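Local coordinates for carboxylesterase (Uncultured bacterium, PDB 5GMX), which hydrolyses carboxylic esters as a family VIII carboxylesterase of the beta-lactamase clan, and also shows hydrolytic activity toward oxyimino cephalosporins, at residues A[33-38]-A[59-64]; A[88-93]-A[174-179]; A[306-311]-A[317-322]; A[323-326]-A[331-334]; A[359-364]-A[377-382]. All blocks are in the same frame, centred on the assembly; numbering follows the deposited sequence.

Contact 1 of 5, residues A[33-38]-A[59-64]; sequences GASFGL and RPWRSD
This is a buried packing contact in which one indole, that of W61, lies on the main chain at the start of strand 33-40; its loop, between strands 43-51 and 67-68, folds back against the sheet to deliver it. With CG anti to the backbone N (chi1 -168°), the ring swings out of the loop and over the strand. The amide N of A34 stands 3.6 Å above the ring plane of W61, displaced toward the rim, and N of S35 lies over the same face. At the six-membered end, CE3 of W61 comes within 3.5 Å of CA of G33. Having no side chain, G33 lets the ring settle directly on its CA. The strand belongs to the central antiparallel sheet of the serine beta-lactamase fold, where it runs between strands 43-51 and 357-363. A34 turns its methyl group from W61 and toward F22 and F26 of helix 16-27, so the indole and that helix take opposite faces of the sheet. S35 points to the indole side: its CB is 3.8 Å from NE1 of W61, and its OG is 3.9 Å from CZ2 of W61. That small side chain lets the ring lie close, and its hydroxyl is already engaged, bonded to N of G272 and to O of A362. W61 also touches A214 and N364, the latter just past the end of the neighbouring strand 357-363.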
# COMPACT_ATOMS: atom_id res chain seq x y z
N GLY A 33 8.70 16.01 -8.48
CA GLY A 33 8.50 14.97 -9.48
C GLY A 33 7.30 14.12 -9.13
O GLY A 33 6.98 13.92 -7.96
N ALA A 34 6.62 13.59 -10.15
CA ALA A 34 5.42 12.80 -9.89
C ALA A 34 5.05 11.90 -11.05
O ALA A 34 5.38 12.15 -12.21
CB ALA A 34 4.25 13.72 -9.55
N SER A 35 4.33 10.83 -10.71
CA SER A 35 3.81 9.90 -11.68
C SER A 35 2.36 9.56 -11.33
O SER A 35 1.99 9.51 -10.14
CB SER A 35 4.65 8.64 -11.73
OG SER A 35 4.58 7.94 -10.50
N PHE A 36 1.57 9.33 -12.36
CA PHE A 36 0.15 9.08 -12.22
C PHE A 36 -0.33 8.03 -13.22
O PHE A 36 0.05 8.04 -14.40
CB PHE A 36 -0.64 10.38 -12.41
CG PHE A 36 -2.13 10.18 -12.38
CD1 PHE A 36 -2.84 10.02 -13.56
CD2 PHE A 36 -2.82 10.12 -11.18
CE1 PHE A 36 -4.21 9.81 -13.54
CE2 PHE A 36 -4.19 9.92 -11.16
CZ PHE A 36 -4.89 9.77 -12.33
N GLY A 37 -1.19 7.13 -12.77
CA GLY A 37 -1.80 6.15 -13.65
C GLY A 37 -3.30 6.06 -13.43
O GLY A 37 -3.81 6.30 -12.33
N LEU A 38 -4.01 5.73 -14.50
CA LEU A 38 -5.45 5.52 -14.44
C LEU A 38 -5.83 4.38 -15.38
O LEU A 38 -5.51 4.39 -16.57
CB LEU A 38 -6.21 6.80 -14.79
CG LEU A 38 -7.75 6.73 -14.79
CD1 LEU A 38 -8.30 6.62 -13.38
CD2 LEU A 38 -8.37 7.93 -15.49
N ARG A 59 17.85 16.36 -12.74
CA ARG A 59 17.60 15.07 -13.38
C ARG A 59 16.10 14.88 -13.55
O ARG A 59 15.39 14.66 -12.57
CB ARG A 59 18.17 13.92 -12.57
CG ARG A 59 19.68 13.92 -12.42
CD ARG A 59 20.18 12.62 -11.78
NE ARG A 59 19.62 12.36 -10.45
CZ ARG A 59 20.07 12.89 -9.32
NH1 ARG A 59 21.10 13.74 -9.33
NH2 ARG A 59 19.49 12.58 -8.16
N PRO A 60 15.62 14.93 -14.80
CA PRO A 60 14.17 14.81 -15.02
C PRO A 60 13.62 13.44 -14.63
O PRO A 60 14.30 12.43 -14.78
CB PRO A 60 14.02 15.06 -16.53
CG PRO A 60 15.28 15.82 -16.92
CD PRO A 60 16.35 15.27 -16.03
N TRP A 61 12.39 13.44 -14.12
CA TRP A 61 11.65 12.21 -13.86
C TRP A 61 11.44 11.46 -15.17
O TRP A 61 11.05 12.05 -16.17
CB TRP A 61 10.30 12.55 -13.19
CG TRP A 61 9.53 11.40 -12.60
CD1 TRP A 61 8.84 10.43 -13.28
CD2 TRP A 61 9.33 11.13 -11.21
NE1 TRP A 61 8.25 9.55 -12.39
CE2 TRP A 61 8.54 9.96 -11.11
CE3 TRP A 61 9.76 11.75 -10.03
CZ2 TRP A 61 8.15 9.42 -9.88
CZ3 TRP A 61 9.38 11.21 -8.81
CH2 TRP A 61 8.59 10.05 -8.75
N ARG A 62 11.72 10.16 -15.17
CA ARG A 62 11.56 9.39 -16.41
C ARG A 62 10.43 8.40 -16.29
O ARG A 62 9.82 8.27 -15.22
CB ARG A 62 12.87 8.71 -16.77
CG ARG A 62 13.99 9.75 -16.90
CD ARG A 62 15.30 9.15 -17.31
NE ARG A 62 15.15 8.45 -18.58
CZ ARG A 62 16.15 8.18 -19.41
NH1 ARG A 62 17.38 8.58 -19.12
NH2 ARG A 62 15.90 7.53 -20.54
N SER A 63 10.10 7.73 -17.40
CA SER A 63 8.97 6.81 -17.40
C SER A 63 9.14 5.69 -16.37
O SER A 63 8.17 5.27 -15.74
CB SER A 63 8.77 6.21 -18.79
OG SER A 63 9.91 5.47 -19.19
N ASP A 64 10.36 5.21 -16.19
CA ASP A 64 10.60 4.08 -15.29
C ASP A 64 11.08 4.49 -13.89
O ASP A 64 11.54 3.64 -13.13
CB ASP A 64 11.61 3.12 -15.92
CG ASP A 64 12.99 3.73 -16.09
OD1 ASP A 64 13.12 4.97 -15.95
OD2 ASP A 64 13.94 2.98 -16.42

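Contact 2 of 5, residues A[88-93]-A[174-179]; sequences GLIDYN and RRVTGR
The carbonyl O of R174 is gripped from opposite faces of its plane by two amides, N of T177 at 3.2 Å and N of R179 at 2.7 Å, and the turn they close carries V176, which packs against L89 and I90. The second of these bonds, with that from N of G178 to O of R175, makes a Schellman motif closing helix 165-175; G178 adopts the positive phi (71°) that glycine takes readily. V176 sits in the type I turn from R175 to G178 and works as a small branched wedge. Its CG1 rests 3.6 Å from the carbonyl O of L89, while CG2, placed between the backbone N and the carbonyl carbon by a chi1 of -55°, meets CG1 of I90 at 3.7 Å. The side chains of I90 and V176 cross at about a right angle. L89 adds its CB, 3.9 Å from CG2 of V176, and sends CD1 toward the methyl of T177, a looser approach beside the exposed L89. T177 can show that methyl to L89 because its OG1 is bonded back to O of A173. Further along the loop, OD1 of D91 accepts from N of N93 at 2.8 Å, an Asx turn. G88 ends helix 72-86 with a Schellman motif of its own, so two helix ends meet here. L84 of helix 72-86 touches L89, I90 and T177 together, and V113 of helix 113-117 packs on I90, which settles the contact between these helices and helix 165-175.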
# COMPACT_ATOMS: atom_id res chain seq x y z
N GLY A 88 -7.73 -20.61 -1.93
CA GLY A 88 -8.15 -21.56 -0.91
C GLY A 88 -7.09 -21.91 0.12
O GLY A 88 -7.27 -22.83 0.91
N LEU A 89 -5.98 -21.17 0.13
CA LEU A 89 -4.90 -21.45 1.08
C LEU A 89 -5.12 -20.73 2.41
O LEU A 89 -4.60 -21.14 3.44
CB LEU A 89 -3.55 -21.05 0.48
CG LEU A 89 -3.10 -21.91 -0.70
CD1 LEU A 89 -1.85 -21.33 -1.32
CD2 LEU A 89 -2.85 -23.33 -0.23
N ILE A 90 -5.91 -19.66 2.39
CA ILE A 90 -6.20 -18.89 3.60
C ILE A 90 -7.70 -18.71 3.81
O ILE A 90 -8.40 -18.33 2.88
CB ILE A 90 -5.55 -17.51 3.55
CG1 ILE A 90 -4.03 -17.65 3.39
CG2 ILE A 90 -5.92 -16.70 4.80
CD1 ILE A 90 -3.29 -16.33 3.24
N ASP A 91 -8.17 -18.99 5.02
CA ASP A 91 -9.54 -18.70 5.41
C ASP A 91 -9.54 -17.49 6.33
O ASP A 91 -9.01 -17.55 7.44
CB ASP A 91 -10.18 -19.92 6.09
CG ASP A 91 -11.62 -19.68 6.53
OD1 ASP A 91 -12.14 -18.53 6.50
OD2 ASP A 91 -12.26 -20.68 6.92
N TYR A 92 -10.18 -16.41 5.90
CA TYR A 92 -10.20 -15.17 6.68
C TYR A 92 -10.77 -15.38 8.08
O TYR A 92 -10.41 -14.67 9.01
CB TYR A 92 -11.01 -14.09 5.96
CG TYR A 92 -10.25 -13.41 4.87
CD1 TYR A 92 -9.13 -12.65 5.16
CD2 TYR A 92 -10.63 -13.55 3.54
CE1 TYR A 92 -8.42 -12.03 4.16
CE2 TYR A 92 -9.93 -12.92 2.52
CZ TYR A 92 -8.82 -12.16 2.84
OH TYR A 92 -8.10 -11.52 1.86
N ASN A 93 -11.65 -16.36 8.22
CA ASN A 93 -12.28 -16.63 9.50
C ASN A 93 -11.46 -17.56 10.39
O ASN A 93 -11.80 -17.75 11.55
CB ASN A 93 -13.66 -17.24 9.28
CG ASN A 93 -14.59 -16.33 8.53
OD1 ASN A 93 -14.80 -15.19 8.92
ND2 ASN A 93 -15.12 -16.82 7.42
N ARG A 174 3.49 -16.27 3.76
CA ARG A 174 4.65 -17.13 3.60
C ARG A 174 4.38 -18.49 4.20
O ARG A 174 4.82 -19.50 3.65
CB ARG A 174 5.89 -16.52 4.26
CG ARG A 174 6.42 -15.27 3.59
CD ARG A 174 7.73 -14.80 4.23
NE ARG A 174 8.83 -15.75 4.03
CZ ARG A 174 9.41 -16.44 5.00
NH1 ARG A 174 9.00 -16.31 6.26
NH2 ARG A 174 10.41 -17.28 4.73
N ARG A 175 3.67 -18.53 5.32
CA ARG A 175 3.41 -19.80 5.99
C ARG A 175 2.50 -20.71 5.16
O ARG A 175 2.73 -21.92 5.12
CB ARG A 175 2.78 -19.62 7.37
CG ARG A 175 3.67 -18.96 8.41
CD ARG A 175 4.83 -19.85 8.81
NE ARG A 175 5.72 -19.14 9.74
CZ ARG A 175 6.03 -19.58 10.96
NH1 ARG A 175 5.54 -20.74 11.39
NH2 ARG A 175 6.84 -18.87 11.73
N VAL A 176 1.49 -20.14 4.50
CA VAL A 176 0.61 -21.03 3.73
C VAL A 176 1.20 -21.41 2.37
O VAL A 176 0.62 -22.21 1.63
CB VAL A 176 -0.79 -20.44 3.49
CG1 VAL A 176 -1.43 -20.06 4.83
CG2 VAL A 176 -0.74 -19.24 2.55
N THR A 177 2.34 -20.82 2.02
CA THR A 177 3.07 -21.23 0.82
C THR A 177 4.40 -21.91 1.20
O THR A 177 5.35 -21.91 0.43
CB THR A 177 3.33 -20.04 -0.14
OG1 THR A 177 3.98 -18.99 0.58
CG2 THR A 177 2.02 -19.52 -0.72
N GLY A 178 4.46 -22.44 2.42
CA GLY A 178 5.57 -23.27 2.84
C GLY A 178 6.89 -22.56 3.05
O GLY A 178 7.94 -23.21 3.07
N ARG A 179 6.85 -21.24 3.23
CA ARG A 179 8.06 -20.43 3.40
C ARG A 179 9.08 -20.65 2.28
O ARG A 179 10.28 -20.53 2.49
CB ARG A 179 8.66 -20.76 4.76
CG ARG A 179 7.81 -20.22 5.89
CD ARG A 179 7.99 -21.06 7.12
NE ARG A 179 8.75 -20.42 8.18
CZ ARG A 179 8.91 -20.97 9.38
NH1 ARG A 179 8.36 -22.16 9.62
NH2 ARG A 179 9.61 -20.35 10.31

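Contact 3 of 5, residues A[306-311]-A[317-322]; sequences ECFRKD and RMRWSR
E306 and R322 form a salt bridge at one end of the hairpin of strands 307-310 and 317-320. R322 comes side-on, and both NE (2.6 Å) and NH2 (2.9 Å) donate to the same OE2 of E306; the chi2 bend of E306 (-67°) brings that oxygen round. Beside it, O of W320 accepts two amides lying in its carbonyl plane, N of E306 and N of C307. Two residues thus face one, a classic beta bulge. Amide and carbonyl then satisfy each other in the hydrogen-bonded pairs C307 with W320 and R309 with M318. The F308 ring lies between the guanidinium of R317, a cation-pi stack with planes 18° apart and CZ 3.9 Å from the centroid, and CB of R319, a CH-pi contact on the other face. The guanidinium of R319 goes to E305 in a salt bridge and to O of N327 and P336. NH2 of R317 also reaches O of F308 at 3.3 Å, from above the carbonyl plane. On the opposite face of the hairpin, NE1 of W320 donates to OD2 of D311 at 3.2 Å, nearly in its own ring plane. N158 ND2 shares this oxygen, and D311 OD1 accepts from the amides of V313, I314 and Y160. N-H groups thus pay for the buried carboxylate, and D311 ties the hairpin to Y160 of the ligand pocket, while R322 would be expected to stabilise the negative charge of E306.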
# COMPACT_ATOMS: atom_id res chain seq x y z
N GLU A 306 -14.58 -4.87 8.13
CA GLU A 306 -14.31 -5.60 9.36
C GLU A 306 -14.63 -4.73 10.55
O GLU A 306 -15.17 -5.21 11.55
CB GLU A 306 -12.86 -6.07 9.41
CG GLU A 306 -12.61 -7.33 8.60
CD GLU A 306 -13.31 -8.54 9.20
OE1 GLU A 306 -13.30 -8.66 10.45
OE2 GLU A 306 -13.89 -9.35 8.45
N CYS A 307 -14.31 -3.44 10.46
CA CYS A 307 -14.69 -2.54 11.55
C CYS A 307 -14.73 -1.10 11.09
O CYS A 307 -14.19 -0.76 10.05
CB CYS A 307 -13.74 -2.72 12.75
SG CYS A 307 -11.93 -2.59 12.45
N PHE A 308 -15.41 -0.25 11.87
CA PHE A 308 -15.49 1.17 11.56
C PHE A 308 -15.48 1.94 12.87
O PHE A 308 -16.53 2.22 13.44
CB PHE A 308 -16.74 1.48 10.73
CG PHE A 308 -16.73 2.84 10.08
CD1 PHE A 308 -15.66 3.71 10.25
CD2 PHE A 308 -17.78 3.24 9.27
CE1 PHE A 308 -15.66 4.97 9.65
CE2 PHE A 308 -17.79 4.48 8.66
CZ PHE A 308 -16.72 5.35 8.85
N ARG A 309 -14.29 2.28 13.35
CA ARG A 309 -14.13 2.82 14.71
C ARG A 309 -13.02 3.85 14.77
O ARG A 309 -12.14 3.85 13.92
CB ARG A 309 -13.79 1.72 15.72
CG ARG A 309 -14.91 0.78 16.11
CD ARG A 309 -14.51 -0.04 17.34
NE ARG A 309 -13.50 -1.03 17.02
CZ ARG A 309 -13.73 -2.34 16.92
NH1 ARG A 309 -14.95 -2.81 17.14
NH2 ARG A 309 -12.75 -3.17 16.60
N LYS A 310 -13.03 4.68 15.80
CA LYS A 310 -11.92 5.59 16.04
C LYS A 310 -10.67 4.75 16.26
O LYS A 310 -10.65 3.84 17.10
CB LYS A 310 -12.18 6.51 17.24
CG LYS A 310 -11.05 7.51 17.50
CD LYS A 310 -11.52 8.74 18.25
CE LYS A 310 -11.78 8.42 19.72
NZ LYS A 310 -10.58 7.84 20.38
N ASP A 311 -9.63 5.05 15.49
CA ASP A 311 -8.43 4.22 15.51
C ASP A 311 -7.49 4.62 16.63
O ASP A 311 -7.16 5.79 16.78
CB ASP A 311 -7.72 4.30 14.15
CG ASP A 311 -6.66 3.24 13.99
OD1 ASP A 311 -5.51 3.48 14.42
OD2 ASP A 311 -6.99 2.15 13.45
N ARG A 317 -11.88 7.97 12.96
CA ARG A 317 -12.64 6.78 12.63
C ARG A 317 -12.13 6.19 11.31
O ARG A 317 -12.21 6.82 10.27
CB ARG A 317 -14.13 7.10 12.52
CG ARG A 317 -14.76 7.65 13.76
CD ARG A 317 -16.26 7.74 13.59
NE ARG A 317 -16.87 6.41 13.51
CZ ARG A 317 -17.81 6.07 12.64
NH1 ARG A 317 -18.25 6.95 11.75
NH2 ARG A 317 -18.31 4.84 12.65
N MSE A 318 -11.60 4.97 11.37
CA MSE A 318 -11.16 4.27 10.19
C MSE A 318 -12.15 3.17 9.88
O MSE A 318 -12.67 2.50 10.79
CB MSE A 318 -9.76 3.70 10.37
CG MSE A 318 -8.70 4.74 10.63
SE MSE A 318 -8.46 5.87 9.03
CE MSE A 318 -7.67 4.52 7.85
N ARG A 319 -12.42 3.02 8.59
CA ARG A 319 -13.27 1.96 8.08
C ARG A 319 -12.40 0.89 7.42
O ARG A 319 -12.02 1.01 6.25
CB ARG A 319 -14.28 2.54 7.09
CG ARG A 319 -15.35 1.56 6.67
CD ARG A 319 -16.30 2.20 5.70
NE ARG A 319 -17.15 1.20 5.06
CZ ARG A 319 -17.55 1.25 3.80
NH1 ARG A 319 -17.18 2.27 3.02
NH2 ARG A 319 -18.33 0.29 3.32
N TRP A 320 -12.08 -0.14 8.19
CA TRP A 320 -11.15 -1.18 7.78
C TRP A 320 -11.83 -2.42 7.21
O TRP A 320 -12.81 -2.95 7.79
CB TRP A 320 -10.27 -1.62 8.95
CG TRP A 320 -9.29 -0.61 9.47
CD1 TRP A 320 -9.29 -0.02 10.70
CD2 TRP A 320 -8.14 -0.10 8.78
NE1 TRP A 320 -8.23 0.83 10.83
CE2 TRP A 320 -7.50 0.81 9.66
CE3 TRP A 320 -7.58 -0.31 7.52
CZ2 TRP A 320 -6.35 1.51 9.32
CZ3 TRP A 320 -6.43 0.38 7.17
CH2 TRP A 320 -5.83 1.28 8.07
N SER A 321 -11.29 -2.87 6.08
CA SER A 321 -11.59 -4.19 5.55
C SER A 321 -10.40 -5.12 5.85
O SER A 321 -9.57 -4.81 6.70
CB SER A 321 -11.86 -4.13 4.04
OG SER A 321 -10.70 -3.74 3.32
N ARG A 322 -10.29 -6.22 5.12
CA ARG A 322 -9.18 -7.14 5.33
C ARG A 322 -7.90 -6.61 4.68
O ARG A 322 -7.37 -7.22 3.76
CB ARG A 322 -9.50 -8.53 4.81
CG ARG A 322 -10.49 -9.31 5.68
CD ARG A 322 -11.92 -9.15 5.22
NE ARG A 322 -12.82 -9.88 6.10
CZ ARG A 322 -13.36 -11.05 5.81
NH1 ARG A 322 -13.14 -11.61 4.63
NH2 ARG A 322 -14.16 -11.65 6.69

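Contact 4 of 5, residues A[323-326]-A[331-334]; sequences GFIL and LYGP
I325 packs across the end of the Y332 side chain, and this is the tight half of the contact. Its CD1 lies 3.8 Å from OH of Y332, and its CG2 lies 4.0 Å from CE2 of Y332, the two side chains crossing at about a right angle. The carbonyl O of I325 meets the same ring at its edge, in the ring plane, 3.7 Å from CE2 of Y332. A chi1 of -66° sets CG of Y332 anti to its own carbonyl carbon and sends the ring back along the loop toward the strand. Strand 325-326 is the outermost of the central antiparallel sheet, I325 bonding to G340 of strand 339-342, and the loop with Y332 folds back on it. Beta-branched I325 offers one branch to the ring carbon and the other to the hydroxyl, its side chain about 8 Å from the bound phenylmethanesulfonic acid. The looser half is L331, partly exposed, which reaches I325 only with CD2, 4.2 Å from CG2 of I325; its CG meanwhile lies 3.8 Å above the plane of the Y332 ring. Beyond that the loop turns outward through G333, at phi 92° a backbone shape that suits a residue without a side chain, to the exposed P334. N327 steadies this turn by bonding with N of Y332 and O of G333. The contact itself is one of dispersion, with the slightly positive ring edge turned to a carbonyl oxygen; the buried phenol can share it because its hydroxyl is hydrogen-bonded to OG of S342.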
# COMPACT_ATOMS: atom_id res chain seq x y z
N GLY A 323 -7.44 -5.46 5.15
CA GLY A 323 -6.19 -4.89 4.69
C GLY A 323 -6.31 -3.56 3.98
O GLY A 323 -5.34 -2.81 3.91
N PHE A 324 -7.48 -3.28 3.43
CA PHE A 324 -7.68 -2.05 2.66
C PHE A 324 -8.49 -1.02 3.43
O PHE A 324 -9.39 -1.37 4.19
CB PHE A 324 -8.39 -2.34 1.34
CG PHE A 324 -7.60 -3.21 0.40
CD1 PHE A 324 -6.69 -2.64 -0.48
CD2 PHE A 324 -7.77 -4.58 0.41
CE1 PHE A 324 -5.97 -3.43 -1.36
CE2 PHE A 324 -7.05 -5.39 -0.46
CZ PHE A 324 -6.15 -4.81 -1.35
N ILE A 325 -8.16 0.24 3.22
CA ILE A 325 -9.01 1.34 3.66
C ILE A 325 -10.26 1.39 2.80
O ILE A 325 -10.17 1.43 1.57
CB ILE A 325 -8.28 2.69 3.56
CG1 ILE A 325 -7.05 2.72 4.48
CG2 ILE A 325 -9.23 3.84 3.90
CD1 ILE A 325 -6.20 3.97 4.30
N LEU A 326 -11.42 1.37 3.43
CA LEU A 326 -12.67 1.54 2.70
C LEU A 326 -13.03 3.02 2.69
O LEU A 326 -12.69 3.76 3.62
CB LEU A 326 -13.79 0.70 3.31
CG LEU A 326 -13.61 -0.82 3.26
CD1 LEU A 326 -14.83 -1.54 3.83
CD2 LEU A 326 -13.34 -1.29 1.85
N LEU A 331 -12.85 10.20 0.25
CA LEU A 331 -11.40 10.06 0.18
C LEU A 331 -10.97 9.45 -1.15
O LEU A 331 -10.00 9.89 -1.76
CB LEU A 331 -10.90 9.19 1.33
CG LEU A 331 -9.42 8.77 1.35
CD1 LEU A 331 -8.49 9.96 1.49
CD2 LEU A 331 -9.20 7.79 2.48
N TYR A 332 -11.72 8.44 -1.58
CA TYR A 332 -11.41 7.73 -2.82
C TYR A 332 -12.50 7.91 -3.86
O TYR A 332 -12.84 6.95 -4.57
CB TYR A 332 -11.21 6.23 -2.54
CG TYR A 332 -10.00 5.91 -1.70
CD1 TYR A 332 -8.83 6.65 -1.82
CD2 TYR A 332 -10.03 4.88 -0.77
CE1 TYR A 332 -7.73 6.37 -1.05
CE2 TYR A 332 -8.93 4.59 0.01
CZ TYR A 332 -7.79 5.33 -0.13
OH TYR A 332 -6.69 5.05 0.65
N GLY A 333 -13.05 9.12 -3.96
CA GLY A 333 -14.06 9.43 -4.96
C GLY A 333 -15.50 9.22 -4.49
O GLY A 333 -15.74 9.00 -3.29
N PRO A 334 -16.46 9.29 -5.43
CA PRO A 334 -17.91 9.24 -5.19
C PRO A 334 -18.52 7.84 -4.94
O PRO A 334 -19.65 7.78 -4.46
CB PRO A 334 -18.49 9.82 -6.48
CG PRO A 334 -17.48 9.49 -7.52
CD PRO A 334 -16.15 9.58 -6.84

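Contact 5 of 5, residues A[359-364]-A[377-382]; sequences MGYAMN and VRLIEA
Strand 359-363 and helix 377-382 run nearly antiparallel, their directions 154° apart and their axes 10.5 Å from each other at closest, a spacing that side chains alone must bridge. M359 and Y361 do so from the strand, L379 and I380 from the helix. CD1 of L379 stands over the face of Y361, 4.1 Å from the ring centroid and 11° off the ring normal, a CH-pi contact in which a methyl group sits almost centrally on the ring. M359 and Y361, two apart on the strand, both face the helix. Selenomethionine M359 leaves the strand fully extended (chi1 -177°) and bends only at chi3, laying SE against CG1 of I380 at 3.8 Å and bringing CE to 4.1 Å from CA of I380. An unbranched chain spans this gap, its one bend turning the terminal methyl along the helix surface. The flat ring of Y361 suits its place in another way, giving the leucine methyl a broad surface to rest on. F36 of the adjacent strand 33-40 touches both M359 and L379, closing the layer from the side. On its outer flank R378 carries the helix to its neighbour, packing on helix 16-27 and forming a salt bridge with D28. A C-terminal helix returning over the last strand, beside the N-terminal helix, is the arrangement of the alpha/beta domain in serine beta-lactamases and penicillin-binding proteins.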
# COMPACT_ATOMS: atom_id res chain seq x y z
N MSE A 359 -6.76 3.58 -9.84
CA MSE A 359 -5.96 4.80 -9.93
C MSE A 359 -4.72 4.72 -9.06
O MSE A 359 -4.78 4.19 -7.93
CB MSE A 359 -6.80 6.02 -9.52
CG MSE A 359 -6.04 7.33 -9.66
SE MSE A 359 -7.05 8.94 -9.12
CE MSE A 359 -8.70 8.60 -10.13
N GLY A 360 -3.61 5.25 -9.57
CA GLY A 360 -2.36 5.24 -8.83
C GLY A 360 -1.61 6.56 -8.90
O GLY A 360 -1.58 7.21 -9.95
N TYR A 361 -0.99 6.96 -7.80
CA TYR A 361 -0.27 8.22 -7.77
C TYR A 361 0.92 8.17 -6.81
O TYR A 361 0.78 7.76 -5.64
CB TYR A 361 -1.23 9.36 -7.42
CG TYR A 361 -0.59 10.71 -7.18
CD1 TYR A 361 0.20 11.32 -8.15
CD2 TYR A 361 -0.82 11.39 -6.00
CE1 TYR A 361 0.78 12.56 -7.92
CE2 TYR A 361 -0.27 12.63 -5.77
CZ TYR A 361 0.55 13.21 -6.72
OH TYR A 361 1.09 14.43 -6.45
N ALA A 362 2.10 8.52 -7.32
CA ALA A 362 3.32 8.45 -6.51
C ALA A 362 4.26 9.61 -6.84
O ALA A 362 4.50 9.90 -8.01
CB ALA A 362 4.04 7.12 -6.72
N MSE A 363 4.81 10.25 -5.82
CA MSE A 363 5.59 11.47 -6.01
C MSE A 363 6.69 11.57 -4.96
O MSE A 363 6.66 10.87 -3.96
CB MSE A 363 4.67 12.69 -5.95
CG MSE A 363 4.33 13.16 -4.54
SE MSE A 363 3.43 11.86 -3.35
CE MSE A 363 2.15 11.18 -4.58
N ASN A 364 7.67 12.45 -5.18
CA ASN A 364 8.79 12.54 -4.26
C ASN A 364 8.76 13.74 -3.31
O ASN A 364 9.57 13.81 -2.38
CB ASN A 364 10.12 12.51 -5.04
CG ASN A 364 10.30 13.72 -5.95
OD1 ASN A 364 9.35 14.45 -6.24
ND2 ASN A 364 11.52 13.91 -6.42
N VAL A 377 -6.92 14.88 -4.48
CA VAL A 377 -8.31 15.32 -4.58
C VAL A 377 -8.60 15.87 -5.97
O VAL A 377 -9.62 15.53 -6.58
CB VAL A 377 -8.63 16.38 -3.52
CG1 VAL A 377 -10.04 16.90 -3.72
CG2 VAL A 377 -8.45 15.81 -2.11
N ARG A 378 -7.68 16.70 -6.46
CA ARG A 378 -7.80 17.31 -7.78
C ARG A 378 -7.83 16.26 -8.88
O ARG A 378 -8.67 16.32 -9.80
CB ARG A 378 -6.65 18.28 -8.01
CG ARG A 378 -6.79 19.14 -9.25
CD ARG A 378 -5.66 20.16 -9.35
NE ARG A 378 -6.08 21.40 -9.99
CZ ARG A 378 -5.44 22.56 -9.87
NH1 ARG A 378 -4.35 22.64 -9.12
NH2 ARG A 378 -5.90 23.64 -10.49
N LEU A 379 -6.89 15.32 -8.80
CA LEU A 379 -6.82 14.26 -9.80
C LEU A 379 -8.07 13.39 -9.83
O LEU A 379 -8.54 13.00 -10.91
CB LEU A 379 -5.59 13.39 -9.56
CG LEU A 379 -4.27 14.11 -9.83
CD1 LEU A 379 -3.12 13.34 -9.21
CD2 LEU A 379 -4.07 14.28 -11.33
N ILE A 380 -8.57 13.06 -8.64
CA ILE A 380 -9.78 12.25 -8.48
C ILE A 380 -11.00 12.96 -9.05
O ILE A 380 -11.81 12.36 -9.79
CB ILE A 380 -10.04 11.88 -7.00
CG1 ILE A 380 -9.00 10.87 -6.50
CG2 ILE A 380 -11.41 11.28 -6.83
CD1 ILE A 380 -8.98 10.70 -4.98
N GLU A 381 -11.15 14.24 -8.73
CA GLU A 381 -12.29 14.99 -9.25
C GLU A 381 -12.24 15.04 -10.78
O GLU A 381 -13.25 14.78 -11.47
CB GLU A 381 -12.33 16.40 -8.66
CG GLU A 381 -13.73 17.03 -8.77
CD GLU A 381 -13.72 18.55 -8.72
OE1 GLU A 381 -13.03 19.12 -7.85
OE2 GLU A 381 -14.42 19.18 -9.56
N ALA A 382 -11.05 15.33 -11.32
CA ALA A 382 -10.89 15.39 -12.77
C ALA A 382 -11.26 14.06 -13.40
O ALA A 382 -11.98 14.02 -14.39
CB ALA A 382 -9.48 15.78 -13.14

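Overall arrangement
Contacts 1, 4 and 5 all reach the central sheet; 1 and 5 lie on adjacent strands, centres 12 Å apart, and N of G37 bonds to O of G360 at 2.9 Å. Contacts 3 and 4 follow each other along the chain, centres 11 Å apart, coupled by L326 N to R319 O. Contact 4 also touches contact 5, I380 lying against L331 and G333, so a continuous chain of packing runs from hairpin to C-terminal helix. Contact 2 is remote, 36 Å from contact 1 between centres, yet Y92 packs on R322 of contact 3. The side chains of W320 and I325 each lie about 8 Å from the bound phenylmethanesulfonic acid, and that of Y361 about 13 Å.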